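Local atomic coordinates of carbon dioxide concentrating mechanism protein CcmK (Synechococcus elongatus, PDB entry 4OX6), a protein that probably forms hexameric tiles in the shell of the carboxysome, a bacterial microcompartment of the carbon dioxide concentrating mechanism. Residues G42-V47 with K69-A74. Sequence-based numbering, arbitrary orientation.
Sequences GRITIV and KTAMDA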
loop_
_atom_site.group_PDB
_atom_site.type_symbol
_atom_site.label_atom_id
_atom_site.label_comp_id
_atom_site.label_asym_id
_atom_site.label_seq_id
_atom_site.Cartn_x
_atom_site.Cartn_y
_atom_site.Cartn_z
ATOM N N GLY A 42 14.915 18.780 22.788
ATOM C CA GLY A 42 14.986 18.061 24.065
ATOM C C GLY A 42 15.962 16.910 23.963
ATOM O O GLY A 42 16.398 16.535 22.857
ATOM N N ARG A 43 16.286 16.318 25.108
ATOM C CA ARG A 43 17.160 15.187 25.143
ATOM C C ARG A 43 16.331 13.950 24.826
ATOM O O ARG A 43 15.866 13.207 25.688
ATOM C CB ARG A 43 17.841 15.047 26.515
ATOM C CG ARG A 43 18.843 13.931 26.526
ATOM C CD ARG A 43 19.623 13.894 27.815
ATOM N NE ARG A 43 20.766 13.004 27.699
ATOM C CZ ARG A 43 21.811 13.032 28.520
ATOM N NH1 ARG A 43 21.852 13.918 29.512
ATOM N NH2 ARG A 43 22.815 12.174 28.354
ATOM N N ILE A 44 16.131 13.723 23.536
ATOM C CA ILE A 44 15.406 12.598 22.991
ATOM C C ILE A 44 16.184 11.929 21.857
ATOM O O ILE A 44 17.106 12.560 21.309
ATOM C CB ILE A 44 13.949 13.006 22.558
ATOM C CG1 ILE A 44 13.911 13.924 21.331
ATOM C CG2 ILE A 44 13.211 13.696 23.729
ATOM C CD1 ILE A 44 14.089 13.267 19.943
ATOM N N THR A 45 15.818 10.698 21.550
ATOM C CA THR A 45 16.396 9.941 20.429
ATOM C C THR A 45 15.229 9.631 19.479
ATOM O O THR A 45 14.167 9.114 19.928
ATOM C CB THR A 45 17.022 8.618 20.889
ATOM O OG1 THR A 45 18.002 8.888 21.925
ATOM C CG2 THR A 45 17.749 7.937 19.778
ATOM N N ILE A 46 15.410 9.908 18.175
ATOM C CA ILE A 46 14.468 9.435 17.176
ATOM C C ILE A 46 14.873 7.985 16.905
ATOM O O ILE A 46 16.020 7.691 16.612
ATOM C CB ILE A 46 14.632 10.238 15.879
ATOM C CG1 ILE A 46 14.433 11.734 16.077
ATOM C CG2 ILE A 46 13.569 9.765 14.883
ATOM C CD1 ILE A 46 15.034 12.608 14.888
ATOM N N VAL A 47 13.928 7.073 17.091
ATOM C CA VAL A 47 14.191 5.635 16.951
ATOM C C VAL A 47 13.703 5.005 15.672
ATOM O O VAL A 47 14.276 4.026 15.254
ATOM C CB VAL A 47 13.701 4.832 18.182
ATOM C CG1 VAL A 47 14.499 5.320 19.452
ATOM C CG2 VAL A 47 12.198 4.957 18.419
ATOM N N LYS A 69 7.872 15.544 26.177
ATOM C CA LYS A 69 6.838 16.534 26.078
ATOM C C LYS A 69 7.361 17.813 25.379
ATOM O O LYS A 69 6.662 18.396 24.500
ATOM C CB LYS A 69 6.301 16.884 27.464
ATOM C CG LYS A 69 5.508 15.776 28.112
ATOM C CD LYS A 69 5.239 16.005 29.608
ATOM C CE LYS A 69 4.268 17.114 29.820
ATOM N NZ LYS A 69 3.872 17.142 31.290
ATOM N N THR A 70 8.559 18.315 25.765
ATOM C CA THR A 70 9.060 19.544 25.174
ATOM C C THR A 70 9.387 19.283 23.677
ATOM O O THR A 70 9.153 20.153 22.817
ATOM C CB THR A 70 10.185 20.129 25.994
ATOM O OG1 THR A 70 10.417 21.472 25.540
ATOM C CG2 THR A 70 11.378 19.315 25.943
ATOM N N ALA A 71 9.957 18.127 23.384
ATOM C CA ALA A 71 10.205 17.732 21.995
ATOM C C ALA A 71 8.928 17.683 21.163
ATOM O O ALA A 71 8.860 18.184 20.032
ATOM C CB ALA A 71 10.935 16.413 21.926
ATOM N N MET A 72 7.873 17.103 21.740
ATOM C CA MET A 72 6.592 16.990 21.043
ATOM C C MET A 72 6.003 18.351 20.713
ATOM O O MET A 72 5.506 18.534 19.606
ATOM C CB MET A 72 5.636 16.217 21.906
ATOM C CG MET A 72 4.324 15.834 21.239
ATOM S SD MET A 72 4.457 14.807 19.732
ATOM C CE MET A 72 5.050 13.286 20.441
ATOM N N ASP A 73 6.139 19.330 21.617
ATOM C CA ASP A 73 5.577 20.644 21.366
ATOM C C ASP A 73 6.286 21.201 20.118
ATOM O O ASP A 73 5.655 21.787 19.235
ATOM C CB ASP A 73 5.829 21.575 22.560
ATOM C CG ASP A 73 4.911 21.298 23.739
ATOM O OD1 ASP A 73 3.822 20.780 23.534
ATOM O OD2 ASP A 73 5.354 21.642 24.863
ATOM N N ALA A 74 7.603 21.011 20.020
ATOM C CA ALA A 74 8.342 21.542 18.852
ATOM C C ALA A 74 7.975 20.792 17.603
ATOM O O ALA A 74 7.886 21.412 16.518
ATOM C CB ALA A 74 9.828 21.443 19.115
#
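G42 comes closest to the helix backbone at A71, where the two CA atoms stand 5.2 Å apart. The contact lies in the BMC domain, a ferredoxin-like beta-alpha-beta-beta-alpha-beta fold with an antiparallel sheet in the order 2-3-1-4. G42 and R43 belong to the link between helix 28-39 and strand 45-53. Residues 69-74 belong to helix 65-81, so the contact ties the end of the first beta-alpha-beta crossover to the second helix. The contact is small and apolar, and 119 Å² is buried between the two segments.

G42 is nearly fully extended (phi -166°, psi 169°) and lays its bare CA beside T70. The methyl of T70 does the touching, with T70 CG2 4.3 Å from G42 CA. T70 chi1 is -167°, which sets OG1 opposite the backbone N and swings CG2 round to the glycine. After G42 the chain bends in an inverse gamma turn centred on R43. The turn is closed by a weak hydrogen bond from I44 N to G42 O, 2.9 Å long. R43 points off the helix, and its backbone N is hydrogen-bonded to the carboxylate of E67, earlier on the same helix. The turn brings I44 back to face the helix.

I44 and A71 are both buried. Both also pack on I61 of strand 56-63, and I44 touches V39 of helix 28-39 too. The contact therefore fills a corner where both helices meet the sheet. Further on, I46 N is hydrogen-bonded to N99 of a neighbouring subunit of the hexamer. I44 meets A71 with the base of its side chain: the A71 methyl CB sits against both branches, 3.9 Å from I44 CG1 and 4.0 Å from I44 CG2.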